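Local atomic coordinates of putative P450-like enzyme (Streptomyces himastatinicus ATCC 53653, PDB entry 5Z9J), a protein that binds heme and is probably a cytochrome P450-type monooxygenase of bacterial secondary metabolism. Residues Asp62-Ile70 with Val172-Leu183; Leu269-Tyr280 with Asp326-His337. All coordinates share one frame; numbering follows the deposited sequence.

After strand 54-55 the chain reaches residues 62-70, which are met again 102 residues on by the first turns of helix 172-202, so contact 1 closes a long loop that is mostly helix. Contact 2 opens only after contact 1 has closed, and the two neither nest nor cross. Its shorter loop, rich in strand, joins helix 270-280 to the irregular chain ahead of helix 350-367. The two contacts lie on opposite sides of the chain's centre, their own centres about 39 Å apart. They also differ in kind: contact 1 is apolar packing at the surface, contact 2 largely a salt-bridge network, partly buried.

Contact 1: residues Asp62-Ile70 with Val172-Leu183; sequences DPIKLDEAI and VLEQEEELHKEL
Ile64 and Leu179 meet methyl to methyl, Ile64 CG2 lying only 3.4 Å from Leu179 CD2, a tight fit for two carbons. The two branches of Ile64 serve different partners. With CG1 anti to the carbonyl carbon (chi1 -61°) and the chain extended beyond it, CD1 reaches the first turn of the helix, 3.5 Å from Val172 CG1, and also touches CB and CG of Glu176. The other branch, CG2, is left for Leu179. Leu179 is divided in the same way: while CD2 faces Ile64 and the backbone of Lys65, CD1 approaches Leu66 CG at 3.6 Å. Leu66 and Leu179 run past each other in opposite directions, and CD2 of Leu66 continues to Leu183 CB at 4.2 Å.

At the ends the packing is thinner. Pro63 CD rests against the amide oxygen OE1 of Gln175 at 3.8 Å, its ring crossing that side chain at about a right angle. At the far end Ile70 CD1 meets Leu183 CD1 at 3.8 Å, again nearly perpendicular. No hydrogen bond links the segments, so the seam depends on apolar shape.

Its position is set from outside. Ile70 O accepts from Asn229 ND2 and Ala69 O from Ser225 OG, which ties the short helix 68-71 to helix 224-238, while Leu186, one turn beyond Leu183, receives both Leu66 and Ile70. Asp67 is the N-cap residue of helix 68-71, at the point where the extended chain turns into helix.

The whole is a surface contact, an extended chain laid along the start of a long helix. In P450 terms it probably corresponds to the loop between the B and C helices packing on the G helix, part of the distal, heme-covering side of the fold.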
loop_
_atom_site.group_PDB
_atom_site.type_symbol
_atom_site.label_atom_id
_atom_site.label_comp_id
_atom_site.label_asym_id
_atom_site.label_seq_id
_atom_site.Cartn_x
_atom_site.Cartn_y
_atom_site.Cartn_z
ATOM N N ASP A 62 16.768 11.054 10.699
ATOM C CA ASP A 62 16.049 12.246 11.123
ATOM C C ASP A 62 16.778 12.867 12.293
ATOM O O ASP A 62 17.247 12.147 13.178
ATOM C CB ASP A 62 14.607 11.906 11.521
ATOM C CG ASP A 62 13.737 11.504 10.337
ATOM O OD1 ASP A 62 14.106 11.816 9.190
ATOM O OD2 ASP A 62 12.662 10.873 10.566
ATOM N N PRO A 63 16.862 14.205 12.327
ATOM C CA PRO A 63 17.515 14.863 13.453
ATOM C C PRO A 63 16.676 14.661 14.718
ATOM O O PRO A 63 17.243 14.727 15.814
ATOM C CB PRO A 63 17.560 16.341 13.038
ATOM C CG PRO A 63 16.483 16.493 12.070
ATOM C CD PRO A 63 16.338 15.172 11.355
ATOM N N ILE A 64 15.362 14.457 14.566
ATOM C CA ILE A 64 14.476 14.182 15.718
ATOM C C ILE A 64 13.745 12.874 15.444
ATOM O O ILE A 64 13.215 12.671 14.370
ATOM C CB ILE A 64 13.456 15.308 15.970
ATOM C CG1 ILE A 64 14.167 16.622 16.278
ATOM C CG2 ILE A 64 12.508 14.943 17.097
ATOM C CD1 ILE A 64 13.222 17.808 16.390
ATOM N N LYS A 65 13.724 11.994 16.427
ATOM C CA LYS A 65 13.284 10.622 16.229
ATOM C C LYS A 65 12.293 10.197 17.291
ATOM O O LYS A 65 12.282 10.768 18.379
ATOM C CB LYS A 65 14.481 9.667 16.295
ATOM C CG LYS A 65 15.678 10.088 15.477
ATOM C CD LYS A 65 16.711 8.987 15.476
ATOM C CE LYS A 65 17.954 9.454 14.783
ATOM N NZ LYS A 65 19.015 8.413 14.850
ATOM N N LEU A 66 11.518 9.157 17.012
ATOM C CA LEU A 66 10.768 8.540 18.092
ATOM C C LEU A 66 11.623 7.520 18.807
ATOM O O LEU A 66 12.570 6.963 18.227
ATOM C CB LEU A 66 9.499 7.854 17.605
ATOM C CG LEU A 66 8.400 8.737 17.041
ATOM C CD1 LEU A 66 7.487 8.003 16.059
ATOM C CD2 LEU A 66 7.619 9.268 18.218
ATOM N N ASP A 67 11.298 7.300 20.074
ATOM C CA ASP A 67 12.021 6.324 20.862
ATOM C C ASP A 67 11.728 4.971 20.252
ATOM O O ASP A 67 10.622 4.723 19.762
ATOM C CB ASP A 67 11.599 6.357 22.336
ATOM C CG ASP A 67 12.303 5.280 23.193
ATOM O OD1 ASP A 67 13.515 5.050 23.028
ATOM O OD2 ASP A 67 11.633 4.671 24.068
ATOM N N GLU A 68 12.760 4.130 20.249
ATOM C CA GLU A 68 12.746 2.810 19.624
ATOM C C GLU A 68 11.684 1.890 20.235
ATOM O O GLU A 68 11.065 1.100 19.536
ATOM C CB GLU A 68 14.126 2.160 19.759
ATOM C CG GLU A 68 15.254 3.030 19.241
ATOM C CD GLU A 68 15.602 4.156 20.217
ATOM O OE1 GLU A 68 15.438 5.338 19.840
ATOM O OE2 GLU A 68 16.035 3.863 21.359
ATOM N N ALA A 69 11.498 1.969 21.548
ATOM C CA ALA A 69 10.521 1.127 22.229
ATOM C C ALA A 69 9.115 1.437 21.738
ATOM O O ALA A 69 8.253 0.565 21.739
ATOM C CB ALA A 69 10.610 1.304 23.706
ATOM N N ILE A 70 8.885 2.687 21.343
ATOM C CA ILE A 70 7.601 3.114 20.809
ATOM C C ILE A 70 7.309 2.589 19.386
ATOM O O ILE A 70 6.165 2.270 19.063
ATOM C CB ILE A 70 7.499 4.637 20.841
ATOM C CG1 ILE A 70 7.537 5.107 22.287
ATOM C CG2 ILE A 70 6.215 5.131 20.164
ATOM C CD1 ILE A 70 7.522 6.545 22.409
ATOM N N VAL A 172 13.385 21.571 11.289
ATOM C CA VAL A 172 13.511 20.661 12.408
ATOM C C VAL A 172 12.336 20.841 13.387
ATOM O O VAL A 172 11.873 19.880 13.995
ATOM C CB VAL A 172 14.854 20.903 13.156
ATOM C CG1 VAL A 172 14.950 20.054 14.408
ATOM C CG2 VAL A 172 16.043 20.639 12.228
ATOM N N LEU A 173 11.794 22.049 13.468
ATOM C CA LEU A 173 10.670 22.302 14.357
ATOM C C LEU A 173 9.347 21.749 13.809
ATOM O O LEU A 173 8.510 21.255 14.567
ATOM C CB LEU A 173 10.528 23.796 14.625
ATOM C CG LEU A 173 9.642 24.104 15.830
ATOM C CD1 LEU A 173 9.918 23.105 16.958
ATOM C CD2 LEU A 173 9.923 25.509 16.301
ATOM N N GLU A 174 9.142 21.873 12.499
ATOM C CA GLU A 174 7.956 21.308 11.872
ATOM C C GLU A 174 7.977 19.791 12.006
ATOM O O GLU A 174 6.932 19.142 12.180
ATOM C CB GLU A 174 7.869 21.710 10.404
ATOM C CG GLU A 174 7.515 23.174 10.181
ATOM C CD GLU A 174 7.794 23.627 8.761
ATOM O OE1 GLU A 174 8.730 23.091 8.132
ATOM O OE2 GLU A 174 7.064 24.509 8.270
ATOM N N GLN A 175 9.173 19.228 11.884
ATOM C CA GLN A 175 9.368 17.797 12.065
ATOM C C GLN A 175 9.041 17.405 13.495
ATOM O O GLN A 175 8.488 16.339 13.732
ATOM C CB GLN A 175 10.802 17.382 11.737
ATOM C CG GLN A 175 11.139 17.395 10.270
ATOM C CD GLN A 175 12.540 16.877 10.027
ATOM O OE1 GLN A 175 12.805 15.679 10.178
ATOM N NE2 GLN A 175 13.457 17.779 9.689
ATOM N N GLU A 176 9.373 18.268 14.446
ATOM C CA GLU A 176 9.066 17.977 15.839
ATOM C C GLU A 176 7.559 18.006 16.045
ATOM O O GLU A 176 7.011 17.157 16.746
ATOM C CB GLU A 176 9.750 18.970 16.772
ATOM C CG GLU A 176 9.959 18.464 18.175
ATOM C CD GLU A 176 8.721 18.591 19.025
ATOM O OE1 GLU A 176 7.789 19.304 18.607
ATOM O OE2 GLU A 176 8.703 18.016 20.134
ATOM N N GLU A 177 6.894 18.964 15.399
ATOM C CA GLU A 177 5.431 19.124 15.500
ATOM C C GLU A 177 4.691 17.894 14.938
ATOM O O GLU A 177 3.774 17.355 15.574
ATOM C CB GLU A 177 4.979 20.412 14.793
ATOM N N GLU A 178 5.093 17.464 13.750
ATOM C CA GLU A 178 4.527 16.284 13.145
ATOM C C GLU A 178 4.795 15.060 14.024
ATOM O O GLU A 178 3.904 14.230 14.257
ATOM C CB GLU A 178 5.110 16.061 11.744
ATOM N N LEU A 179 6.012 14.982 14.549
ATOM C CA LEU A 179 6.435 13.819 15.302
ATOM C C LEU A 179 5.651 13.694 16.600
ATOM O O LEU A 179 5.459 12.593 17.118
ATOM C CB LEU A 179 7.931 13.896 15.584
ATOM C CG LEU A 179 8.562 12.579 16.004
ATOM C CD1 LEU A 179 8.341 11.590 14.884
ATOM C CD2 LEU A 179 10.042 12.698 16.291
ATOM N N HIS A 180 5.174 14.824 17.110
ATOM C CA HIS A 180 4.429 14.845 18.353
ATOM C C HIS A 180 2.953 14.462 18.123
ATOM O O HIS A 180 2.328 13.808 18.962
ATOM C CB HIS A 180 4.549 16.225 19.003
ATOM C CG HIS A 180 3.978 16.292 20.380
ATOM N ND1 HIS A 180 2.634 16.492 20.626
ATOM C CD2 HIS A 180 4.569 16.170 21.591
ATOM C CE1 HIS A 180 2.424 16.503 21.929
ATOM N NE2 HIS A 180 3.580 16.304 22.537
ATOM N N LYS A 181 2.387 14.867 16.990
ATOM C CA LYS A 181 1.030 14.437 16.653
ATOM C C LYS A 181 1.031 12.933 16.340
ATOM O O LYS A 181 0.121 12.217 16.747
ATOM C CB LYS A 181 0.470 15.244 15.478
ATOM N N GLU A 182 2.079 12.459 15.661
ATOM C CA GLU A 182 2.270 11.024 15.407
ATOM C C GLU A 182 2.329 10.244 16.717
ATOM O O GLU A 182 1.780 9.146 16.828
ATOM C CB GLU A 182 3.551 10.752 14.600
ATOM C CG GLU A 182 3.791 9.265 14.275
ATOM C CD GLU A 182 4.830 9.049 13.158
ATOM O OE1 GLU A 182 5.258 10.057 12.550
ATOM O OE2 GLU A 182 5.212 7.878 12.890
ATOM N N LEU A 183 3.030 10.804 17.695
ATOM C CA LEU A 183 3.161 10.173 19.002
ATOM C C LEU A 183 1.829 10.063 19.746
ATOM O O LEU A 183 1.534 9.024 20.359
ATOM C CB LEU A 183 4.170 10.940 19.865
ATOM C CG LEU A 183 4.296 10.487 21.329
ATOM C CD1 LEU A 183 4.806 9.070 21.448
ATOM C CD2 LEU A 183 5.225 11.421 22.087
#

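Contact 2: residues Leu269-Tyr280 with Asp326-His337; sequences LVPALLEESMRY and DVFDAGRSPNAH
The Phe328 ring has Glu276 CG over the centre of one face, 3.9 Å from the centroid, and Leu273 CD1 at its edge. Another part of that edge points into the face of Tyr280, a T-shaped pair with planes at 81°. His337 carries CB of Met278, whose side chain comes within about 4 Å of the heme, over one face, while at its edge NE2 donates to Glu275 OE1 (2.7 Å), meeting that oxygen from above the carboxylate plane. Arg279 CZ lies over one face of the Arg332 guanidinium, the planes 63° apart; both groups point nitrogens at one carboxylate.

That carboxylate is Glu276, bent at chi2 (72°) toward the loop. Its OE2 takes Arg332 NE at 2.7 Å and Asp329 N at 2.7 Å, the latter on the anti lone pair, while Arg279 grips both oxygens side-on. A glutamine in its place would probably leave the two arginines without their shared counter-charge and the loop less firmly held. A water joins Ala272 O, Arg332 O and Asn335 ND2.

Glu276 and Arg279 form the ExxR motif, and with Arg332 the Glu-Arg-Arg triad known in P450s. Helix 270-280 packs on helices 240-255, 257-265 and 350-367 and leads into strand 287-291.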
loop_
_atom_site.group_PDB
_atom_site.type_symbol
_atom_site.label_atom_id
_atom_site.label_comp_id
_atom_site.label_asym_id
_atom_site.label_seq_id
_atom_site.Cartn_x
_atom_site.Cartn_y
_atom_site.Cartn_z
ATOM N N LEU A 269 -8.292 -13.569 -17.606
ATOM C CA LEU A 269 -7.312 -12.464 -17.646
ATOM C C LEU A 269 -7.283 -11.573 -16.414
ATOM O O LEU A 269 -6.373 -10.739 -16.269
ATOM C CB LEU A 269 -7.590 -11.562 -18.806
ATOM C CG LEU A 269 -7.330 -12.189 -20.172
ATOM C CD1 LEU A 269 -7.758 -11.182 -21.197
ATOM C CD2 LEU A 269 -5.868 -12.588 -20.322
ATOM N N VAL A 270 -8.283 -11.716 -15.539
ATOM C CA VAL A 270 -8.390 -10.800 -14.415
ATOM C C VAL A 270 -7.123 -10.741 -13.517
ATOM O O VAL A 270 -6.643 -9.660 -13.248
ATOM C CB VAL A 270 -9.623 -11.125 -13.552
ATOM C CG1 VAL A 270 -9.647 -10.215 -12.372
ATOM C CG2 VAL A 270 -10.911 -10.928 -14.367
ATOM N N PRO A 271 -6.547 -11.888 -13.092
ATOM C CA PRO A 271 -5.315 -11.757 -12.298
ATOM C C PRO A 271 -4.190 -11.018 -13.002
ATOM O O PRO A 271 -3.524 -10.170 -12.387
ATOM C CB PRO A 271 -4.891 -13.210 -12.047
ATOM C CG PRO A 271 -6.148 -13.987 -12.112
ATOM C CD PRO A 271 -7.024 -13.284 -13.124
ATOM N N ALA A 272 -3.982 -11.314 -14.282
ATOM C CA ALA A 272 -2.940 -10.610 -15.019
ATOM C C ALA A 272 -3.308 -9.126 -15.212
ATOM O O ALA A 272 -2.428 -8.251 -15.344
ATOM C CB ALA A 272 -2.704 -11.292 -16.366
ATOM N N LEU A 273 -4.611 -8.843 -15.277
ATOM C CA LEU A 273 -5.100 -7.459 -15.339
ATOM C C LEU A 273 -4.734 -6.677 -14.077
ATOM O O LEU A 273 -4.282 -5.529 -14.116
ATOM C CB LEU A 273 -6.630 -7.471 -15.553
ATOM C CG LEU A 273 -7.439 -6.205 -15.279
ATOM C CD1 LEU A 273 -7.066 -5.005 -16.171
ATOM C CD2 LEU A 273 -8.915 -6.506 -15.397
ATOM N N LEU A 274 -4.958 -7.305 -12.936
ATOM C CA LEU A 274 -4.585 -6.674 -11.669
ATOM C C LEU A 274 -3.069 -6.408 -11.549
ATOM O O LEU A 274 -2.638 -5.344 -11.087
ATOM C CB LEU A 274 -5.021 -7.570 -10.530
ATOM C CG LEU A 274 -6.549 -7.650 -10.469
ATOM C CD1 LEU A 274 -7.040 -8.701 -9.466
ATOM C CD2 LEU A 274 -6.923 -6.280 -10.011
ATOM N N GLU A 275 -2.271 -7.366 -11.979
ATOM C CA GLU A 275 -0.819 -7.180 -11.923
ATOM C C GLU A 275 -0.417 -6.027 -12.824
ATOM O O GLU A 275 0.447 -5.244 -12.463
ATOM C CB GLU A 275 -0.075 -8.435 -12.364
ATOM C CG GLU A 275 -0.239 -9.674 -11.521
ATOM C CD GLU A 275 0.209 -9.489 -10.090
ATOM O OE1 GLU A 275 1.344 -9.004 -9.883
ATOM O OE2 GLU A 275 -0.576 -9.808 -9.171
ATOM N N GLU A 276 -1.062 -5.931 -13.991
ATOM C CA GLU A 276 -0.721 -4.868 -14.952
ATOM C C GLU A 276 -1.240 -3.522 -14.435
ATOM O O GLU A 276 -0.657 -2.483 -14.689
ATOM C CB GLU A 276 -1.270 -5.185 -16.347
ATOM C CG GLU A 276 -1.133 -4.107 -17.406
ATOM C CD GLU A 276 0.315 -3.929 -17.898
ATOM O OE1 GLU A 276 1.281 -4.274 -17.168
ATOM O OE2 GLU A 276 0.462 -3.588 -19.088
ATOM N N SER A 277 -2.347 -3.569 -13.688
ATOM C CA SER A 277 -2.864 -2.380 -13.050
ATOM C C SER A 277 -1.794 -1.846 -12.076
ATOM O O SER A 277 -1.637 -0.644 -11.895
ATOM C CB SER A 277 -4.189 -2.686 -12.277
ATOM O OG SER A 277 -4.819 -1.468 -11.977
ATOM N N MET A 278 -1.169 -2.767 -11.345
ATOM C CA MET A 278 -0.096 -2.438 -10.402
ATOM C C MET A 278 1.147 -1.910 -11.127
ATOM O O MET A 278 1.790 -0.969 -10.709
ATOM C CB MET A 278 0.224 -3.657 -9.531
ATOM C CG MET A 278 -0.849 -3.804 -8.350
ATOM S SD MET A 278 -0.315 -5.083 -7.202
ATOM C CE MET A 278 -0.686 -6.502 -8.139
ATOM N N ARG A 279 1.450 -2.495 -12.262
ATOM C CA ARG A 279 2.644 -2.005 -12.948
ATOM C C ARG A 279 2.428 -0.562 -13.393
ATOM O O ARG A 279 3.208 0.317 -13.039
ATOM C CB ARG A 279 2.968 -2.895 -14.137
ATOM C CG ARG A 279 4.282 -2.499 -14.789
ATOM C CD ARG A 279 4.366 -3.202 -16.116
ATOM N NE ARG A 279 3.336 -2.836 -17.085
ATOM C CZ ARG A 279 3.398 -1.765 -17.886
ATOM N NH1 ARG A 279 4.431 -0.918 -17.796
ATOM N NH2 ARG A 279 2.426 -1.532 -18.760
ATOM N N TYR A 280 1.267 -0.345 -14.022
ATOM C CA TYR A 280 0.918 0.871 -14.763
ATOM C C TYR A 280 0.516 2.063 -13.900
ATOM O O TYR A 280 0.783 3.226 -14.245
ATOM C CB TYR A 280 -0.208 0.524 -15.764
ATOM C CG TYR A 280 -0.679 1.646 -16.633
ATOM C CD1 TYR A 280 -0.093 1.867 -17.870
ATOM C CD2 TYR A 280 -1.710 2.500 -16.216
ATOM C CE1 TYR A 280 -0.508 2.891 -18.675
ATOM C CE2 TYR A 280 -2.144 3.538 -17.040
ATOM C CZ TYR A 280 -1.525 3.714 -18.276
ATOM O OH TYR A 280 -1.881 4.715 -19.134
ATOM N N ASP A 326 4.535 2.024 -21.783
ATOM C CA ASP A 326 3.426 2.969 -21.613
ATOM C C ASP A 326 2.104 2.432 -22.193
ATOM O O ASP A 326 1.081 3.116 -22.199
ATOM C CB ASP A 326 3.798 4.332 -22.214
ATOM C CG ASP A 326 4.881 5.055 -21.411
ATOM O OD1 ASP A 326 5.113 4.668 -20.236
ATOM O OD2 ASP A 326 5.474 6.032 -21.930
ATOM N N VAL A 327 2.130 1.185 -22.647
ATOM C CA VAL A 327 0.930 0.544 -23.139
ATOM C C VAL A 327 0.308 -0.299 -22.028
ATOM O O VAL A 327 1.002 -1.071 -21.376
ATOM C CB VAL A 327 1.199 -0.378 -24.282
ATOM C CG1 VAL A 327 -0.039 -1.171 -24.622
ATOM C CG2 VAL A 327 1.693 0.428 -25.535
ATOM N N PHE A 328 -0.997 -0.159 -21.856
ATOM C CA PHE A 328 -1.702 -0.988 -20.867
ATOM C C PHE A 328 -2.088 -2.330 -21.490
ATOM O O PHE A 328 -2.909 -2.379 -22.404
ATOM C CB PHE A 328 -2.934 -0.300 -20.370
ATOM C CG PHE A 328 -3.511 -0.965 -19.120
ATOM C CD1 PHE A 328 -3.163 -0.501 -17.881
ATOM C CD2 PHE A 328 -4.348 -2.062 -19.212
ATOM C CE1 PHE A 328 -3.676 -1.098 -16.697
ATOM C CE2 PHE A 328 -4.890 -2.661 -18.018
ATOM C CZ PHE A 328 -4.509 -2.175 -16.784
ATOM N N ASP A 329 -1.484 -3.415 -21.021
ATOM C CA ASP A 329 -1.764 -4.742 -21.603
ATOM C C ASP A 329 -2.359 -5.650 -20.550
ATOM O O ASP A 329 -1.621 -6.188 -19.743
ATOM C CB ASP A 329 -0.468 -5.331 -22.156
ATOM C CG ASP A 329 -0.664 -6.636 -22.867
ATOM O OD1 ASP A 329 -1.670 -7.318 -22.615
ATOM O OD2 ASP A 329 0.182 -6.974 -23.738
ATOM N N ALA A 330 -3.673 -5.870 -20.610
ATOM C CA ALA A 330 -4.398 -6.588 -19.533
ATOM C C ALA A 330 -3.877 -7.996 -19.340
ATOM O O ALA A 330 -3.957 -8.547 -18.247
ATOM C CB ALA A 330 -5.895 -6.634 -19.815
ATOM N N GLY A 331 -3.250 -8.537 -20.379
ATOM C CA GLY A 331 -2.745 -9.893 -20.306
ATOM C C GLY A 331 -1.238 -9.929 -20.261
ATOM O O GLY A 331 -0.634 -10.953 -20.566
ATOM N N ARG A 332 -0.634 -8.797 -19.915
ATOM C CA ARG A 332 0.817 -8.693 -19.978
ATOM C C ARG A 332 1.536 -9.803 -19.222
ATOM O O ARG A 332 1.257 -10.047 -18.044
ATOM C CB ARG A 332 1.297 -7.352 -19.437
ATOM C CG ARG A 332 2.810 -7.180 -19.676
ATOM C CD ARG A 332 3.330 -5.905 -19.141
ATOM N NE ARG A 332 2.803 -4.728 -19.812
ATOM C CZ ARG A 332 3.417 -4.124 -20.837
ATOM N NH1 ARG A 332 4.519 -4.662 -21.360
ATOM N NH2 ARG A 332 2.898 -3.028 -21.368
ATOM N N SER A 333 2.485 -10.424 -19.904
ATOM C CA SER A 333 3.343 -11.486 -19.378
ATOM C C SER A 333 4.625 -11.535 -20.176
ATOM O O SER A 333 4.578 -11.448 -21.390
ATOM C CB SER A 333 2.683 -12.858 -19.428
ATOM O OG SER A 333 3.526 -13.817 -18.802
ATOM N N PRO A 334 5.777 -11.638 -19.500
ATOM C CA PRO A 334 5.861 -11.683 -18.040
ATOM C C PRO A 334 5.655 -10.290 -17.462
ATOM O O PRO A 334 5.711 -9.320 -18.228
ATOM C CB PRO A 334 7.272 -12.193 -17.787
ATOM C CG PRO A 334 8.054 -11.712 -18.978
ATOM C CD PRO A 334 7.100 -11.683 -20.141
ATOM N N ASN A 335 5.401 -10.189 -16.158
ATOM C CA ASN A 335 5.200 -8.892 -15.545
ATOM C C ASN A 335 5.772 -8.838 -14.150
ATOM O O ASN A 335 5.026 -8.861 -13.147
ATOM C CB ASN A 335 3.705 -8.553 -15.510
ATOM C CG ASN A 335 3.442 -7.111 -15.134
ATOM O OD1 ASN A 335 4.372 -6.315 -14.960
ATOM N ND2 ASN A 335 2.168 -6.769 -14.994
ATOM N N ALA A 336 7.088 -8.716 -14.073
ATOM C CA ALA A 336 7.777 -8.752 -12.794
ATOM C C ALA A 336 7.890 -7.343 -12.265
ATOM O O ALA A 336 8.979 -6.838 -11.993
ATOM C CB ALA A 336 9.144 -9.431 -12.934
ATOM N N HIS A 337 6.735 -6.702 -12.102
ATOM C CA HIS A 337 6.679 -5.311 -11.696
ATOM C C HIS A 337 7.130 -5.197 -10.243
ATOM O O HIS A 337 7.266 -6.218 -9.541
ATOM C CB HIS A 337 5.276 -4.772 -11.886
ATOM C CG HIS A 337 4.262 -5.456 -11.006
ATOM N ND1 HIS A 337 4.175 -5.201 -9.661
ATOM C CD2 HIS A 337 3.339 -6.412 -11.263
ATOM C CE1 HIS A 337 3.213 -5.941 -9.129
ATOM N NE2 HIS A 337 2.691 -6.687 -10.085
HETATM O O HOH W 1 0.214 -8.891 -15.829
HETATM O O HOH W 2 2.895 -10.237 -11.806
#